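Local coordinates for hydrolase (Burkholderia cenocepacia, PDB 4QKU), which probably hydrolyses fumarylacetoacetate to fumarate and acetoacetate, the last step of phenylalanine and tyrosine breakdown, as a metal-dependent member of the FAH family, at residues Leu219-Glu224 against Leu322-Arg327; Asn255-Arg260 against Asp411-Ala416; Thr335-Thr340 against Gly383-Leu388; Lys393-Leu398 against Ser403-Glu408. One frame throughout, in Å; residues are numbered along the deposited sequence.

Contact 1: Leu219-Glu224 against Leu322-Arg327; sequences LDIELE and LEVTLR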
# COMPACT_ATOMS: atom_id res chain seq x y z
N LEU B 219 -18.61 -13.82 6.00
CA LEU B 219 -17.25 -13.63 6.43
C LEU B 219 -16.46 -14.95 6.25
O LEU B 219 -16.97 -16.04 6.53
CB LEU B 219 -17.24 -13.18 7.89
CG LEU B 219 -15.89 -12.83 8.47
CD1 LEU B 219 -15.22 -11.72 7.71
CD2 LEU B 219 -16.06 -12.43 9.92
N ASP B 220 -15.24 -14.82 5.75
CA ASP B 220 -14.49 -15.95 5.27
C ASP B 220 -13.01 -15.75 5.55
O ASP B 220 -12.55 -14.65 5.84
CB ASP B 220 -14.74 -16.14 3.76
CG ASP B 220 -14.34 -17.54 3.24
OD1 ASP B 220 -13.90 -18.40 4.03
OD2 ASP B 220 -14.47 -17.77 2.01
N ILE B 221 -12.29 -16.87 5.52
CA ILE B 221 -10.83 -16.86 5.57
C ILE B 221 -10.30 -17.03 4.20
O ILE B 221 -11.04 -17.35 3.26
CB ILE B 221 -10.28 -17.99 6.46
CG1 ILE B 221 -10.85 -19.37 6.06
CG2 ILE B 221 -10.63 -17.72 7.90
CD1 ILE B 221 -9.81 -20.26 5.47
N GLU B 222 -9.01 -16.77 4.05
CA GLU B 222 -8.28 -17.17 2.84
C GLU B 222 -6.91 -17.66 3.25
O GLU B 222 -6.06 -16.87 3.68
CB GLU B 222 -8.17 -16.00 1.88
CG GLU B 222 -9.45 -15.70 1.09
CD GLU B 222 -9.18 -15.01 -0.23
OE1 GLU B 222 -9.84 -15.39 -1.22
OE2 GLU B 222 -8.30 -14.10 -0.28
N LEU B 223 -6.73 -18.98 3.18
CA LEU B 223 -5.43 -19.61 3.44
C LEU B 223 -4.36 -19.23 2.38
O LEU B 223 -4.52 -19.50 1.20
CB LEU B 223 -5.55 -21.13 3.49
CG LEU B 223 -4.26 -21.94 3.51
CD1 LEU B 223 -3.40 -21.65 4.74
CD2 LEU B 223 -4.63 -23.41 3.45
N GLU B 224 -3.29 -18.59 2.84
CA GLU B 224 -2.23 -18.12 1.98
C GLU B 224 -0.94 -18.14 2.76
O GLU B 224 -0.95 -18.29 3.99
CB GLU B 224 -2.45 -16.64 1.53
CG GLU B 224 -3.83 -16.28 0.99
CD GLU B 224 -3.86 -14.93 0.30
OE1 GLU B 224 -2.78 -14.44 -0.13
OE2 GLU B 224 -4.97 -14.36 0.14
N LEU B 322 -0.08 -27.43 4.96
CA LEU B 322 -0.87 -26.32 5.50
C LEU B 322 -2.17 -26.86 6.01
O LEU B 322 -2.74 -27.78 5.42
CB LEU B 322 -1.17 -25.27 4.41
CG LEU B 322 0.05 -24.55 3.86
CD1 LEU B 322 -0.26 -23.85 2.55
CD2 LEU B 322 0.58 -23.58 4.89
N GLU B 323 -2.66 -26.27 7.09
CA GLU B 323 -3.94 -26.66 7.65
C GLU B 323 -4.68 -25.46 8.20
O GLU B 323 -4.10 -24.51 8.73
CB GLU B 323 -3.73 -27.69 8.76
CG GLU B 323 -5.02 -28.20 9.39
CD GLU B 323 -4.83 -29.42 10.27
OE1 GLU B 323 -3.74 -29.57 10.86
OE2 GLU B 323 -5.78 -30.25 10.36
N VAL B 324 -6.00 -25.51 8.06
CA VAL B 324 -6.88 -24.51 8.69
C VAL B 324 -7.81 -25.21 9.67
O VAL B 324 -8.39 -26.25 9.36
CB VAL B 324 -7.74 -23.76 7.65
CG1 VAL B 324 -8.57 -22.70 8.34
CG2 VAL B 324 -6.87 -23.15 6.57
N THR B 325 -7.94 -24.63 10.86
CA THR B 325 -8.94 -25.08 11.83
C THR B 325 -9.92 -23.97 12.19
O THR B 325 -9.60 -22.78 12.07
CB THR B 325 -8.29 -25.60 13.13
OG1 THR B 325 -7.76 -24.50 13.88
CG2 THR B 325 -7.16 -26.59 12.80
N LEU B 326 -11.11 -24.37 12.62
CA LEU B 326 -12.15 -23.46 13.10
C LEU B 326 -12.67 -23.99 14.44
O LEU B 326 -13.11 -25.12 14.51
CB LEU B 326 -13.31 -23.42 12.09
CG LEU B 326 -14.44 -22.39 12.28
CD1 LEU B 326 -15.21 -22.27 10.98
CD2 LEU B 326 -15.42 -22.74 13.39
N ARG B 327 -12.64 -23.15 15.47
CA ARG B 327 -13.16 -23.48 16.80
C ARG B 327 -14.28 -22.50 17.15
O ARG B 327 -14.04 -21.31 17.27
CB ARG B 327 -12.04 -23.41 17.85
CG ARG B 327 -12.40 -23.91 19.25
CD ARG B 327 -11.37 -23.51 20.31
NE ARG B 327 -10.07 -24.14 20.08
CZ ARG B 327 -9.65 -25.32 20.58
NH1 ARG B 327 -10.40 -26.07 21.39
NH2 ARG B 327 -8.43 -25.79 20.26

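Contact 2: Asn255-Arg260 against Asp411-Ala416; sequences NDWSAR and DELTLA. With NA (sodium ion), chain H; SO4 (sulfate ion), chain J.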
# COMPACT_ATOMS: atom_id res chain seq x y z
N ASN B 255 -3.67 -14.92 6.52
CA ASN B 255 -5.08 -15.08 6.43
C ASN B 255 -5.63 -13.80 5.87
O ASN B 255 -5.66 -12.78 6.54
CB ASN B 255 -5.69 -15.36 7.80
CG ASN B 255 -7.17 -15.72 7.70
OD1 ASN B 255 -7.79 -15.59 6.64
ND2 ASN B 255 -7.74 -16.16 8.82
N ASP B 256 -6.07 -13.87 4.61
CA ASP B 256 -6.63 -12.71 3.96
C ASP B 256 -8.12 -12.72 4.17
O ASP B 256 -8.88 -13.09 3.27
CB ASP B 256 -6.31 -12.64 2.48
CG ASP B 256 -6.87 -11.37 1.83
OD1 ASP B 256 -7.12 -10.38 2.56
OD2 ASP B 256 -7.09 -11.36 0.61
N TRP B 257 -8.53 -12.29 5.36
CA TRP B 257 -9.94 -12.27 5.69
C TRP B 257 -10.71 -11.56 4.62
O TRP B 257 -10.30 -10.48 4.17
CB TRP B 257 -10.18 -11.55 7.01
CG TRP B 257 -9.38 -12.03 8.19
CD1 TRP B 257 -8.20 -11.49 8.67
CD2 TRP B 257 -9.71 -13.09 9.06
NE1 TRP B 257 -7.80 -12.17 9.77
CE2 TRP B 257 -8.72 -13.15 10.04
CE3 TRP B 257 -10.78 -13.99 9.12
CZ2 TRP B 257 -8.76 -14.07 11.07
CZ3 TRP B 257 -10.82 -14.90 10.15
CH2 TRP B 257 -9.81 -14.95 11.10
N SER B 258 -11.84 -12.14 4.22
CA SER B 258 -12.64 -11.65 3.10
C SER B 258 -14.12 -11.60 3.44
O SER B 258 -14.65 -12.55 4.03
CB SER B 258 -12.45 -12.58 1.92
OG SER B 258 -11.08 -12.72 1.60
N ALA B 259 -14.80 -10.50 3.13
CA ALA B 259 -16.25 -10.43 3.26
C ALA B 259 -16.89 -10.65 1.90
O ALA B 259 -16.91 -9.74 1.07
CB ALA B 259 -16.66 -9.09 3.83
N ARG B 260 -17.41 -11.85 1.66
CA ARG B 260 -17.79 -12.26 0.30
C ARG B 260 -18.99 -11.54 -0.26
O ARG B 260 -19.05 -11.31 -1.47
CB ARG B 260 -18.07 -13.75 0.21
CG ARG B 260 -16.96 -14.63 0.75
CD ARG B 260 -15.67 -14.33 0.07
NE ARG B 260 -14.67 -15.38 0.23
CZ ARG B 260 -13.49 -15.34 -0.38
NH1 ARG B 260 -13.19 -14.31 -1.14
NH2 ARG B 260 -12.61 -16.32 -0.22
N ASP B 411 -16.15 -17.32 16.58
CA ASP B 411 -15.30 -18.39 16.01
C ASP B 411 -13.86 -17.94 15.98
O ASP B 411 -13.59 -16.78 15.74
CB ASP B 411 -15.70 -18.74 14.57
CG ASP B 411 -17.02 -19.44 14.47
OD1 ASP B 411 -17.61 -19.78 15.53
OD2 ASP B 411 -17.51 -19.61 13.32
N GLU B 412 -12.95 -18.88 16.22
CA GLU B 412 -11.52 -18.67 16.08
C GLU B 412 -11.04 -19.49 14.88
O GLU B 412 -11.28 -20.70 14.81
CB GLU B 412 -10.77 -19.09 17.35
CG GLU B 412 -9.27 -18.83 17.27
CD GLU B 412 -8.56 -18.99 18.61
OE1 GLU B 412 -8.59 -20.10 19.18
OE2 GLU B 412 -7.97 -18.00 19.11
N LEU B 413 -10.40 -18.80 13.93
CA LEU B 413 -9.80 -19.42 12.73
C LEU B 413 -8.31 -19.43 12.87
O LEU B 413 -7.71 -18.40 13.18
CB LEU B 413 -10.18 -18.65 11.48
CG LEU B 413 -11.56 -18.95 10.86
CD1 LEU B 413 -11.58 -20.35 10.28
CD2 LEU B 413 -12.71 -18.76 11.84
N THR B 414 -7.71 -20.59 12.65
CA THR B 414 -6.27 -20.74 12.78
C THR B 414 -5.64 -21.34 11.51
O THR B 414 -6.14 -22.30 10.96
CB THR B 414 -5.91 -21.59 14.02
OG1 THR B 414 -6.63 -21.09 15.16
CG2 THR B 414 -4.43 -21.50 14.34
N LEU B 415 -4.57 -20.73 11.05
CA LEU B 415 -3.74 -21.28 9.98
C LEU B 415 -2.51 -21.84 10.65
O LEU B 415 -1.97 -21.22 11.57
CB LEU B 415 -3.29 -20.18 9.03
CG LEU B 415 -4.16 -19.77 7.84
CD1 LEU B 415 -5.62 -19.55 8.21
CD2 LEU B 415 -3.58 -18.50 7.21
N ALA B 416 -2.09 -23.02 10.21
CA ALA B 416 -0.84 -23.59 10.64
C ALA B 416 -0.10 -24.09 9.40
O ALA B 416 -0.71 -24.44 8.41
CB ALA B 416 -1.08 -24.73 11.61
NA NA H . -8.20 -9.23 4.35
S SO4 J . -10.74 -14.33 -4.22
O1 SO4 J . -10.09 -13.39 -5.16
O2 SO4 J . -9.74 -15.33 -3.79
O3 SO4 J . -11.25 -13.63 -3.02
O4 SO4 J . -11.87 -14.96 -4.94
O HOH W 1 -6.29 -16.62 11.38

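Contact 3: Thr335-Thr340 against Gly383-Leu388; sequences TSICRT and GSLLEL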
# COMPACT_ATOMS: atom_id res chain seq x y z
N THR B 335 -12.03 -27.75 14.60
CA THR B 335 -12.31 -28.60 13.46
C THR B 335 -11.29 -28.30 12.36
O THR B 335 -11.15 -27.15 11.97
CB THR B 335 -13.74 -28.37 12.93
OG1 THR B 335 -14.69 -28.57 13.98
CG2 THR B 335 -14.07 -29.31 11.78
N SER B 336 -10.60 -29.33 11.87
CA SER B 336 -9.73 -29.22 10.70
C SER B 336 -10.61 -29.12 9.45
O SER B 336 -11.36 -30.03 9.15
CB SER B 336 -8.83 -30.45 10.59
OG SER B 336 -8.13 -30.50 9.35
N ILE B 337 -10.56 -28.00 8.74
CA ILE B 337 -11.43 -27.80 7.59
C ILE B 337 -10.68 -27.84 6.27
O ILE B 337 -11.30 -27.97 5.22
CB ILE B 337 -12.26 -26.51 7.73
CG1 ILE B 337 -11.37 -25.26 7.72
CG2 ILE B 337 -13.11 -26.55 8.99
CD1 ILE B 337 -12.12 -23.94 7.63
N CYS B 338 -9.37 -27.67 6.30
CA CYS B 338 -8.58 -27.65 5.07
C CYS B 338 -7.21 -28.23 5.33
O CYS B 338 -6.56 -27.86 6.30
CB CYS B 338 -8.44 -26.23 4.52
SG CYS B 338 -7.32 -26.09 3.09
N ARG B 339 -6.79 -29.15 4.48
CA ARG B 339 -5.43 -29.63 4.48
C ARG B 339 -4.93 -29.49 3.06
O ARG B 339 -5.53 -30.00 2.12
CB ARG B 339 -5.36 -31.09 4.92
CG ARG B 339 -5.24 -31.29 6.43
CD ARG B 339 -6.14 -32.42 6.97
NE ARG B 339 -7.55 -32.00 7.10
CZ ARG B 339 -8.63 -32.60 6.57
NH1 ARG B 339 -8.53 -33.68 5.80
NH2 ARG B 339 -9.83 -32.08 6.79
N THR B 340 -3.83 -28.79 2.88
CA THR B 340 -3.30 -28.67 1.54
C THR B 340 -1.78 -28.48 1.63
O THR B 340 -1.18 -28.69 2.70
CB THR B 340 -4.05 -27.56 0.73
OG1 THR B 340 -3.71 -27.65 -0.65
CG2 THR B 340 -3.73 -26.15 1.26
N GLY B 383 -8.87 -23.66 0.18
CA GLY B 383 -8.37 -22.73 1.18
C GLY B 383 -9.32 -21.62 1.64
O GLY B 383 -8.88 -20.68 2.30
N SER B 384 -10.61 -21.74 1.33
CA SER B 384 -11.59 -20.83 1.90
C SER B 384 -12.92 -21.52 2.12
O SER B 384 -13.17 -22.55 1.51
CB SER B 384 -11.80 -19.65 0.96
OG SER B 384 -12.48 -20.07 -0.20
N LEU B 385 -13.78 -20.96 2.97
CA LEU B 385 -15.10 -21.55 3.17
C LEU B 385 -16.01 -21.35 1.96
O LEU B 385 -16.83 -22.22 1.62
CB LEU B 385 -15.75 -21.03 4.44
CG LEU B 385 -15.13 -21.64 5.69
CD1 LEU B 385 -15.30 -20.75 6.89
CD2 LEU B 385 -15.73 -23.00 5.96
N LEU B 386 -15.83 -20.22 1.27
CA LEU B 386 -16.51 -20.01 0.01
C LEU B 386 -16.36 -21.28 -0.84
O LEU B 386 -17.35 -21.79 -1.37
CB LEU B 386 -15.94 -18.80 -0.73
CG LEU B 386 -16.50 -18.57 -2.14
CD1 LEU B 386 -18.00 -18.33 -2.11
CD2 LEU B 386 -15.79 -17.42 -2.84
N GLU B 387 -15.12 -21.78 -0.97
CA GLU B 387 -14.86 -22.99 -1.75
C GLU B 387 -15.34 -24.27 -1.04
O GLU B 387 -16.06 -25.07 -1.62
CB GLU B 387 -13.39 -23.11 -2.10
CG GLU B 387 -12.87 -22.08 -3.10
CD GLU B 387 -11.35 -22.00 -3.10
OE1 GLU B 387 -10.71 -22.70 -3.91
OE2 GLU B 387 -10.79 -21.27 -2.25
N LEU B 388 -14.98 -24.43 0.23
CA LEU B 388 -15.31 -25.64 0.99
C LEU B 388 -16.79 -25.92 1.09
O LEU B 388 -17.19 -27.05 1.01
CB LEU B 388 -14.77 -25.55 2.42
CG LEU B 388 -13.26 -25.58 2.54
CD1 LEU B 388 -12.82 -25.00 3.87
CD2 LEU B 388 -12.74 -27.00 2.36

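Contact 4: Lys393-Leu398 against Ser403-Glu408; sequences KEPVAL and SRTFIE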
# COMPACT_ATOMS: atom_id res chain seq x y z
N LYS B 393 -23.69 -23.85 0.29
CA LYS B 393 -24.61 -24.92 -0.16
C LYS B 393 -24.33 -26.26 0.50
O LYS B 393 -25.27 -27.00 0.79
CB LYS B 393 -24.57 -25.06 -1.69
CG LYS B 393 -24.73 -23.71 -2.39
CD LYS B 393 -25.97 -23.52 -3.24
CE LYS B 393 -26.18 -22.03 -3.44
NZ LYS B 393 -27.35 -21.85 -4.31
N GLU B 394 -23.06 -26.58 0.74
CA GLU B 394 -22.72 -27.79 1.52
C GLU B 394 -22.03 -27.34 2.83
O GLU B 394 -20.82 -27.14 2.86
CB GLU B 394 -21.86 -28.78 0.71
N PRO B 395 -22.80 -27.19 3.92
CA PRO B 395 -22.16 -26.77 5.17
C PRO B 395 -21.14 -27.78 5.72
O PRO B 395 -21.22 -28.96 5.43
CB PRO B 395 -23.33 -26.62 6.14
CG PRO B 395 -24.56 -26.54 5.29
CD PRO B 395 -24.26 -27.29 4.03
N VAL B 396 -20.17 -27.28 6.47
CA VAL B 396 -19.12 -28.09 7.08
C VAL B 396 -19.57 -28.53 8.47
O VAL B 396 -19.94 -27.68 9.29
CB VAL B 396 -17.81 -27.26 7.23
CG1 VAL B 396 -16.76 -28.01 8.02
CG2 VAL B 396 -17.23 -26.91 5.87
N ALA B 397 -19.53 -29.83 8.73
CA ALA B 397 -19.81 -30.38 10.06
C ALA B 397 -18.65 -30.09 10.99
O ALA B 397 -17.50 -30.22 10.60
CB ALA B 397 -20.04 -31.88 9.97
N LEU B 398 -18.93 -29.66 12.21
CA LEU B 398 -17.87 -29.39 13.18
C LEU B 398 -17.66 -30.54 14.19
O LEU B 398 -18.60 -31.15 14.71
CB LEU B 398 -18.19 -28.12 13.96
CG LEU B 398 -18.50 -26.85 13.18
CD1 LEU B 398 -18.77 -25.70 14.14
CD2 LEU B 398 -17.35 -26.50 12.24
N SER B 403 -22.46 -26.93 12.82
CA SER B 403 -22.04 -26.80 11.44
C SER B 403 -21.86 -25.33 11.07
O SER B 403 -22.36 -24.43 11.75
CB SER B 403 -23.05 -27.49 10.51
OG SER B 403 -24.20 -26.69 10.29
N ARG B 404 -21.17 -25.10 9.96
CA ARG B 404 -20.89 -23.78 9.46
C ARG B 404 -21.02 -23.71 7.95
O ARG B 404 -20.70 -24.68 7.24
CB ARG B 404 -19.45 -23.38 9.80
CG ARG B 404 -19.22 -23.01 11.25
CD ARG B 404 -19.87 -21.67 11.65
NE ARG B 404 -19.56 -21.36 13.05
CZ ARG B 404 -20.15 -21.92 14.10
NH1 ARG B 404 -21.14 -22.81 13.96
NH2 ARG B 404 -19.75 -21.61 15.33
N THR B 405 -21.50 -22.56 7.46
CA THR B 405 -21.22 -22.12 6.09
C THR B 405 -20.10 -21.08 6.18
O THR B 405 -18.95 -21.40 5.93
CB THR B 405 -22.46 -21.53 5.39
OG1 THR B 405 -23.05 -20.54 6.23
CG2 THR B 405 -23.48 -22.62 5.12
N PHE B 406 -20.42 -19.85 6.56
CA PHE B 406 -19.39 -18.84 6.77
C PHE B 406 -19.12 -18.62 8.25
O PHE B 406 -19.81 -19.18 9.09
CB PHE B 406 -19.76 -17.56 6.03
CG PHE B 406 -19.70 -17.71 4.56
CD1 PHE B 406 -18.50 -17.56 3.88
CD2 PHE B 406 -20.84 -18.05 3.84
CE1 PHE B 406 -18.43 -17.72 2.51
CE2 PHE B 406 -20.78 -18.22 2.47
CZ PHE B 406 -19.57 -18.06 1.81
N ILE B 407 -18.12 -17.81 8.57
CA ILE B 407 -17.68 -17.65 9.95
C ILE B 407 -18.71 -16.90 10.79
O ILE B 407 -19.31 -15.90 10.35
CB ILE B 407 -16.34 -16.90 10.05
CG1 ILE B 407 -15.26 -17.60 9.24
CG2 ILE B 407 -15.86 -16.80 11.47
CD1 ILE B 407 -14.14 -16.64 8.85
N GLU B 408 -18.85 -17.36 12.03
CA GLU B 408 -19.78 -16.80 12.97
C GLU B 408 -19.04 -16.09 14.11
O GLU B 408 -17.92 -16.47 14.49
CB GLU B 408 -20.68 -17.91 13.49
CG GLU B 408 -21.65 -18.37 12.41
CD GLU B 408 -22.59 -19.48 12.85
OE1 GLU B 408 -22.77 -19.67 14.07
OE2 GLU B 408 -23.18 -20.15 11.98

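Contact 1: Leu219-Glu224 against Leu322-Arg327
No ring, amide or carboxylate offers a face or an edge where Ile221 and Leu223 meet Leu322 and Val324; the flat groups of 219-224, the carboxylates of Asp220, Glu222 and Glu224, are engaged elsewhere. Val324 stands in the middle with its two methyls shared out. CG1 meets Ile221 CD1 tip to tip at 4.0 Å, and CG2 lies against Leu223, 3.8 Å from CD2 and 3.9 Å from CB. The Leu223 and Val324 side chains run antiparallel, one alongside the other. The CG of Leu223 is turned anti to its main-chain nitrogen (chi1 170°), which lets CD2 also touch Leu322 CB at 4.0 Å, across an oblique crossing. The contact joins two sheets of the beta-sandwich roll known from the FAH C-terminal domain: strand 219-229 belongs to one, strand 317-327 to the other. The closest CA atoms, of Leu223 and Val324, are 7.3 Å apart; no hydrogen bond joins the two segments, and side chains alone make the contact between them. Residues alternate along 219-224. Ile221 and Leu223 face the buried apolar layer, whereas Glu222 and Glu224, predicted calcium ligands, point away from it. There Glu222 forms salt bridges with Lys276 and Arg260, and Glu224 OE1 accepts from Gly372 N. Leu415 and Cys338 close in on Leu223, and Leu413 on Ile221.

Contact 2: Asn255-Arg260 against Asp411-Ala416
A water bridges Asn255 and Leu413 across a seam with no direct hydrogen bond: it accepts from Asn255 ND2 at 3.0 Å and donates to Leu413 O at 2.9 Å. The seam lies inside the FAH beta-sandwich roll, between strand 248-259 of one sheet and strand 412-421 of another. With chi1 at -172° the amide of Asn255 extends away from its own N and toward 411-416; ND2 lies above one face of the Trp257 ring, offset toward the rim, while OD1 accepts from Glu222 N. Leu415 crosses this side chain at about a right angle, its CD2 3.8 Å from Asn255 CB. Leu413 meets the far end of the indole obliquely, CB 3.7 Å from Trp257 CH2, and the indole NE1 is hydrogen-bonded to Thr281 OG1. Away from the seam, Asp256 is the centre of an inverse gamma turn beside a metal site. Sodium is bound there by Asp256 OD1 at 2.4 Å and Trp257 O at 2.5 Å, with Lys276, Ala279 and Thr280 completing the site, which is predicted to hold magnesium. In the predicted active-site region a sulfate, probably from the crystallisation liquor, is held by His156, Gln263 and Lys276; Arg260 NH1 donates to its O3 at 2.8 Å, in the guanidinium plane and at an N-H...O angle of 149°.

Contact 3: Thr335-Thr340 against Gly383-Leu388
Ile337 and Cys338 both turn toward 383-388 because they form a classic beta bulge opposite Val324, so two consecutive residues of strand 335-341 face the short helix 385-388 and Gly383, two residues before it. Ile337 CD1 lies between two leucines of the helix, 4.0 Å from Leu388 CD1 and 4.1 Å from Leu385 CD2; the isoleucine side chain runs at about a right angle to both. Its CG1 sits between the main-chain N and C (chi1 65°), which brings CD1 over to the helix. Van der Waals contacts with main chain add to these: Leu388 CD2 is 3.3 Å from Ile337 O, in the bulge, and Cys338 SG rests on Gly383, 4.0 Å from CA.

No hydrogen bond crosses between the two segments; the polar groups bond within their own segment or to neighbouring parts of the fold. On the strand, Arg339 NE donates to Ser336 OG at 2.8 Å, and Ser336 OG is also hydrogen-bonded to Glu323. At the helix start Ser384 is the N-cap: its OG accepts from Glu387 N at 3.2 Å and a nearly straight 161°. The carboxylate of Asp220 takes the N-H groups of Leu385 and Leu386, so this end of the helix is tied to strand 219-229. Glu387 OE2 is hydrogen-bonded to ND1 of His156, the predicted proton acceptor, which is consistent with a second-shell role in orienting that imidazole. The same carboxylate oxygen is itself steadied from the cap, Ser384 OG donating to the anti lone pair of Glu387 OE2 at 2.9 Å.

Contact 4: Lys393-Leu398 against Ser403-Glu408
Val396 O is approached by two groups of the facing strand: Arg404 N donates to it at 2.9 Å, in the carbonyl plane, and Ser403 CA, through its C-H, lies 3.1 Å from Val396 O. The return bond, Val396 N to Arg404 O, is 2.8 Å long and fairly straight at 159°. Together they make Val396 and Arg404 the antiparallel hydrogen-bonded pair of a two-stranded beta hairpin, 396-397 with 403-404, followed by the non-hydrogen-bonded pair Ala397 and Ser403. The hairpin lies at the surface, away from the metal and predicted substrate sites, and packs on strand 335-341 through Val396 on Ile337 and Leu398 on Thr335. Past Arg404 the exposed Pro395 ring lies alongside Thr405, CG to CG2 at 4.1 Å. Leu398 CD1 lies over one face of the Arg404 guanidinium, offset toward the rim, 3.7 Å from NH1, while Glu408 OE1 sits over the centre of the opposite face, an attraction of charges with no N-H aimed at it. A bend at chi2 (-70°) folds the arginine back so that NH1 donates to Ser403 O at 3.0 Å, from above that carbonyl's plane. NE forms a salt bridge with Asp411 OD2.

Overall arrangement
All four contacts lie in the C-terminal FAH region on one side of the chain's centre. Contacts 1 and 2 have centres about 5 Å apart and interlock, their segments alternating in sequence: strands 219-229 and 248-259 are neighbours in one sheet, 317-327 and 412-421 in another, so they pack one sheet against the other. Contact 3, centred about 6 Å from contact 1, adds strand 335-341 to the second sheet and brings up helix 385-388. Contact 4, nearer the surface, is about 10 Å from contact 3; both are nested within contact 2. The apolar layer thus backs strands 219-229 and 248-259, whose Glu222, Glu224 and Asp256, predicted metal ligands, point away from it; Asp256 binds the sodium.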